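Local structure of FprA (Mycobacterium tuberculosis, 1LQT) at residues G121-V129 / Q316-Y324. The protein binds FAD and transfers electrons between NADPH and ferredoxin, and may supply electrons to P450 systems. Residues are numbered along the deposited sequence; the frame is centred on the assembly and turned at random.
With ODP (4-oxo-nicotinamide-adenine dinucleotide phosphate), chain I.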
loop_
_atom_site.group_PDB
_atom_site.type_symbol
_atom_site.label_atom_id
_atom_site.label_comp_id
_atom_site.label_asym_id
_atom_site.label_seq_id
_atom_site.Cartn_x
_atom_site.Cartn_y
_atom_site.Cartn_z
ATOM N N GLY A 121 -5.328 2.778 -20.761
ATOM C CA GLY A 121 -3.895 2.532 -20.799
ATOM C C GLY A 121 -3.101 3.396 -19.834
ATOM O O GLY A 121 -1.913 3.190 -19.708
ATOM N N SER A 122 -3.735 4.393 -19.224
ATOM C CA SER A 122 -3.117 5.251 -18.211
ATOM C C SER A 122 -3.781 4.951 -16.876
ATOM O O SER A 122 -4.959 5.216 -16.710
ATOM C CB SER A 122 -3.314 6.714 -18.565
ATOM O OG SER A 122 -2.904 7.555 -17.502
ATOM N N ILE A 123 -3.025 4.361 -15.964
ATOM C CA ILE A 123 -3.540 3.889 -14.688
ATOM C C ILE A 123 -2.586 4.253 -13.577
ATOM O O ILE A 123 -1.466 4.657 -13.833
ATOM C CB ILE A 123 -3.799 2.355 -14.720
ATOM C CG1 ILE A 123 -2.505 1.570 -14.901
ATOM C CG2 ILE A 123 -4.800 2.017 -15.778
ATOM C CD1 ILE A 123 -2.711 0.064 -14.892
ATOM N N ALA A 124 -3.047 4.097 -12.342
ATOM C CA ALA A 124 -2.197 4.256 -11.182
ATOM C C ALA A 124 -1.605 2.942 -10.765
ATOM O O ALA A 124 -2.170 1.878 -10.976
ATOM C CB ALA A 124 -2.977 4.843 -10.004
ATOM N N ALA A 125 -0.474 3.010 -10.101
ATOM C CA ALA A 125 0.077 1.837 -9.489
ATOM C C ALA A 125 -0.888 1.223 -8.487
ATOM O O ALA A 125 -0.957 0.006 -8.361
ATOM C CB ALA A 125 1.432 2.109 -8.848
ATOM N N VAL A 126 -1.631 2.060 -7.759
ATOM C CA VAL A 126 -2.627 1.499 -6.845
ATOM C C VAL A 126 -3.487 0.446 -7.576
ATOM O O VAL A 126 -3.730 -0.646 -7.076
ATOM C CB VAL A 126 -3.532 2.599 -6.274
ATOM C CG1 VAL A 126 -4.585 1.996 -5.367
ATOM C CG2 VAL A 126 -2.692 3.612 -5.501
ATOM N N ASP A 127 -3.994 0.817 -8.741
ATOM C CA ASP A 127 -4.885 -0.051 -9.476
ATOM C C ASP A 127 -4.132 -1.224 -10.118
ATOM O O ASP A 127 -4.680 -2.311 -10.187
ATOM C CB ASP A 127 -5.669 0.703 -10.537
ATOM C CG ASP A 127 -6.524 1.792 -9.969
ATOM O OD1 ASP A 127 -5.980 2.759 -9.352
ATOM O OD2 ASP A 127 -7.760 1.779 -10.133
ATOM N N PHE A 128 -2.917 -1.022 -10.613
ATOM C CA PHE A 128 -2.157 -2.100 -11.204
ATOM C C PHE A 128 -1.749 -3.144 -10.177
ATOM O O PHE A 128 -1.913 -4.339 -10.399
ATOM C CB PHE A 128 -0.937 -1.530 -11.941
ATOM C CG PHE A 128 -0.173 -2.578 -12.696
ATOM C CD1 PHE A 128 -0.736 -3.236 -13.752
ATOM C CD2 PHE A 128 1.131 -2.875 -12.359
ATOM C CE1 PHE A 128 -0.029 -4.212 -14.445
ATOM C CE2 PHE A 128 1.815 -3.844 -13.061
ATOM C CZ PHE A 128 1.225 -4.499 -14.070
ATOM N N VAL A 129 -1.214 -2.681 -9.060
ATOM C CA VAL A 129 -0.844 -3.519 -7.945
ATOM C C VAL A 129 -2.053 -4.264 -7.401
ATOM O O VAL A 129 -2.013 -5.472 -7.143
ATOM C CB VAL A 129 -0.181 -2.697 -6.831
ATOM C CG1 VAL A 129 0.061 -3.556 -5.592
ATOM C CG2 VAL A 129 1.129 -2.054 -7.307
ATOM N N GLN A 316 2.413 2.321 -24.703
ATOM C CA GLN A 316 1.047 1.791 -24.749
ATOM C C GLN A 316 0.452 1.557 -23.359
ATOM O O GLN A 316 -0.714 1.210 -23.246
ATOM C CB GLN A 316 0.988 0.532 -25.599
ATOM C CG GLN A 316 1.522 0.738 -26.995
ATOM C CD GLN A 316 3.032 0.689 -27.037
ATOM O OE1 GLN A 316 3.636 -0.095 -26.317
ATOM N NE2 GLN A 316 3.651 1.501 -27.930
ATOM N N LEU A 317 1.251 1.779 -22.324
ATOM C CA LEU A 317 0.826 1.688 -20.925
ATOM C C LEU A 317 1.595 2.739 -20.166
ATOM O O LEU A 317 2.812 2.821 -20.304
ATOM C CB LEU A 317 1.145 0.317 -20.343
ATOM C CG LEU A 317 0.811 0.122 -18.862
ATOM C CD1 LEU A 317 -0.673 0.161 -18.605
ATOM C CD2 LEU A 317 1.435 -1.176 -18.363
ATOM N N VAL A 318 0.898 3.534 -19.361
ATOM C CA VAL A 318 1.513 4.480 -18.444
ATOM C C VAL A 318 0.944 4.149 -17.063
ATOM O O VAL A 318 -0.268 4.180 -16.867
ATOM C CB VAL A 318 1.207 5.939 -18.816
ATOM C CG1 VAL A 318 1.756 6.875 -17.740
ATOM C CG2 VAL A 318 1.813 6.277 -20.156
ATOM N N VAL A 319 1.828 3.819 -16.139
ATOM C CA VAL A 319 1.456 3.575 -14.758
ATOM C C VAL A 319 2.063 4.686 -13.916
ATOM O O VAL A 319 3.270 4.846 -13.852
ATOM C CB VAL A 319 1.967 2.238 -14.237
ATOM C CG1 VAL A 319 1.489 2.009 -12.804
ATOM C CG2 VAL A 319 1.518 1.092 -15.132
ATOM N N ARG A 320 1.208 5.480 -13.289
ATOM C CA ARG A 320 1.681 6.517 -12.378
ATOM C C ARG A 320 1.891 5.899 -11.001
ATOM O O ARG A 320 0.952 5.406 -10.387
ATOM C CB ARG A 320 0.761 7.733 -12.334
ATOM C CG ARG A 320 -0.647 7.479 -11.810
ATOM C CD ARG A 320 -1.496 8.724 -11.787
ATOM N NE ARG A 320 -2.849 8.438 -11.357
ATOM C CZ ARG A 320 -3.805 8.015 -12.157
ATOM N NH1 ARG A 320 -3.616 7.771 -13.449
ATOM N NH2 ARG A 320 -5.014 7.821 -11.662
ATOM N N SER A 321 3.128 5.923 -10.532
ATOM C CA SER A 321 3.477 5.477 -9.185
ATOM C C SER A 321 3.972 6.677 -8.407
ATOM O O SER A 321 5.126 6.765 -8.015
ATOM C CB SER A 321 4.477 4.317 -9.232
ATOM O OG SER A 321 4.603 3.762 -7.939
ATOM N N VAL A 322 3.061 7.613 -8.213
ATOM C CA VAL A 322 3.393 8.886 -7.600
ATOM C C VAL A 322 2.786 9.021 -6.224
ATOM O O VAL A 322 2.613 10.127 -5.712
ATOM C CB VAL A 322 3.153 10.082 -8.523
ATOM C CG1 VAL A 322 3.983 9.934 -9.771
ATOM C CG2 VAL A 322 1.674 10.273 -8.888
ATOM N N GLY A 323 2.486 7.884 -5.623
ATOM C CA GLY A 323 1.996 7.801 -4.258
ATOM C C GLY A 323 0.581 7.313 -4.168
ATOM O O GLY A 323 -0.250 7.555 -5.037
ATOM N N TYR A 324 0.337 6.586 -3.090
ATOM C CA TYR A 324 -1.018 6.247 -2.665
ATOM C C TYR A 324 -1.633 7.520 -2.027
ATOM O O TYR A 324 -0.940 8.491 -1.797
ATOM C CB TYR A 324 -0.996 5.069 -1.692
ATOM C CG TYR A 324 -0.846 3.719 -2.378
ATOM C CD1 TYR A 324 0.169 3.433 -3.293
ATOM C CD2 TYR A 324 -1.730 2.700 -2.079
ATOM C CE1 TYR A 324 0.246 2.191 -3.917
ATOM C CE2 TYR A 324 -1.652 1.439 -2.691
ATOM C CZ TYR A 324 -0.682 1.200 -3.613
ATOM O OH TYR A 324 -0.565 -0.005 -4.254
HETATM O O1X ODP I . 10.127 14.269 -6.309
HETATM P P2B ODP I . 9.499 13.326 -5.329
HETATM O O2X ODP I . 10.464 12.763 -4.306
HETATM O O3X ODP I . 8.256 13.896 -4.664
HETATM O O2B ODP I . 9.032 12.098 -6.265
HETATM C C2B ODP I . 8.059 11.144 -5.850
HETATM C C3B ODP I . 8.607 9.786 -5.478
HETATM O O3B ODP I . 9.657 9.422 -6.363
HETATM C C1B ODP I . 7.182 10.811 -7.002
HETATM N N9A ODP I . 6.227 11.810 -7.413
HETATM C C8A ODP I . 5.228 12.391 -6.672
HETATM N N7A ODP I . 4.498 13.220 -7.394
HETATM C C5A ODP I . 5.025 13.190 -8.664
HETATM C C4A ODP I . 6.113 12.314 -8.669
HETATM N N3A ODP I . 6.870 12.016 -9.754
HETATM C C2A ODP I . 6.501 12.666 -10.872
HETATM N N1A ODP I . 5.449 13.527 -10.963
HETATM C C6A ODP I . 4.697 13.798 -9.854
HETATM N N6A ODP I . 3.635 14.599 -10.015
HETATM O O4B ODP I . 6.493 9.657 -6.559
HETATM C C4B ODP I . 7.404 8.886 -5.762
HETATM C C5B ODP I . 6.700 8.425 -4.519
HETATM O O5B ODP I . 7.554 7.526 -3.851
HETATM P PA ODP I . 7.191 7.061 -2.368
HETATM O O1A ODP I . 8.289 6.227 -1.886
HETATM O O2A ODP I . 6.774 8.209 -1.536
HETATM O O3 ODP I . 5.853 6.222 -2.599
HETATM P PN ODP I . 5.575 4.702 -3.114
HETATM O O1N ODP I . 6.542 4.311 -4.163
HETATM O O2N ODP I . 4.124 4.698 -3.390
HETATM O O5D ODP I . 5.914 3.829 -1.846
HETATM C C5D ODP I . 5.100 3.987 -0.655
HETATM C C4D ODP I . 5.873 3.443 0.527
HETATM O O4D ODP I . 5.899 2.021 0.539
HETATM C C1D ODP I . 7.254 1.576 0.631
HETATM C C2D ODP I . 8.058 2.704 0.135
HETATM O O2D ODP I . 9.417 2.615 0.368
HETATM C C3D ODP I . 7.319 3.920 0.555
HETATM O O3D ODP I . 7.713 4.242 1.873
HETATM N N1N ODP I . 7.430 0.272 0.095
HETATM C C2N ODP I . 8.533 -0.478 0.562
HETATM C C3N ODP I . 8.961 -1.523 -0.187
HETATM C C7N ODP I . 10.190 -2.233 0.400
HETATM N N7N ODP I . 10.646 -3.238 -0.300
HETATM O O7N ODP I . 10.665 -1.792 1.470
HETATM C C4N ODP I . 8.400 -1.892 -1.419
HETATM O O99 ODP I . 8.842 -2.829 -2.151
HETATM C C5N ODP I . 7.271 -1.079 -1.890
HETATM C C6N ODP I . 6.818 0.013 -1.117
HETATM O O HOH W 1 -1.276 7.330 -15.192
HETATM O O HOH W 2 -5.992 7.158 -14.908
HETATM O O HOH W 3 0.019 4.725 -7.370
HETATM O O HOH W 4 -3.027 -1.209 -4.439
#
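Ile123 and Val319 pair as neighbours in two parallel strands, 122-124 and 317-320. Strand 122-124 is an edge strand of the parallel sheet in the Rossmann-like NADP-binding domain. Four backbone hydrogen bonds join the segments. In the first, Val318 N donates to Gly121 O at 2.9 Å. In the last, Ala125 N, in the first turn of helix 125-132, reaches Arg320 O from 38° above the carbonyl plane.

On one face of the sheet, Val319 CG1 packs against Ala125 CB at 4.0 Å. On the other, Arg320 CG sits between its backbone N and carbonyl carbon (chi1 63°), and the straight chain beyond it brings the guanidinium over Ala124. Ala124 CB lies 3.7 Å above the guanidinium plane, offset toward its rim. Two waters meet the guanidinium edge in plane. One joins NH1 to Ser122 OG and Ile123 O, the other to Ser122 O. A salt bridge from NH2 to Asp109 further fixes the group.

Beyond the strand, Ser321, Val322 and Gly323 line the pocket of the modified NADP. Val322 CG1 lies 3.4 Å from C4A of the ODP adenine. Tyr324 and Val129 touch FAD, so residues of this contact border both cofactors. A water bridges Tyr324 OH and Val126 O. Val126 CG2 sits over the centre of the Tyr324 ring, a CH-pi contact of 3.4 Å to the centroid.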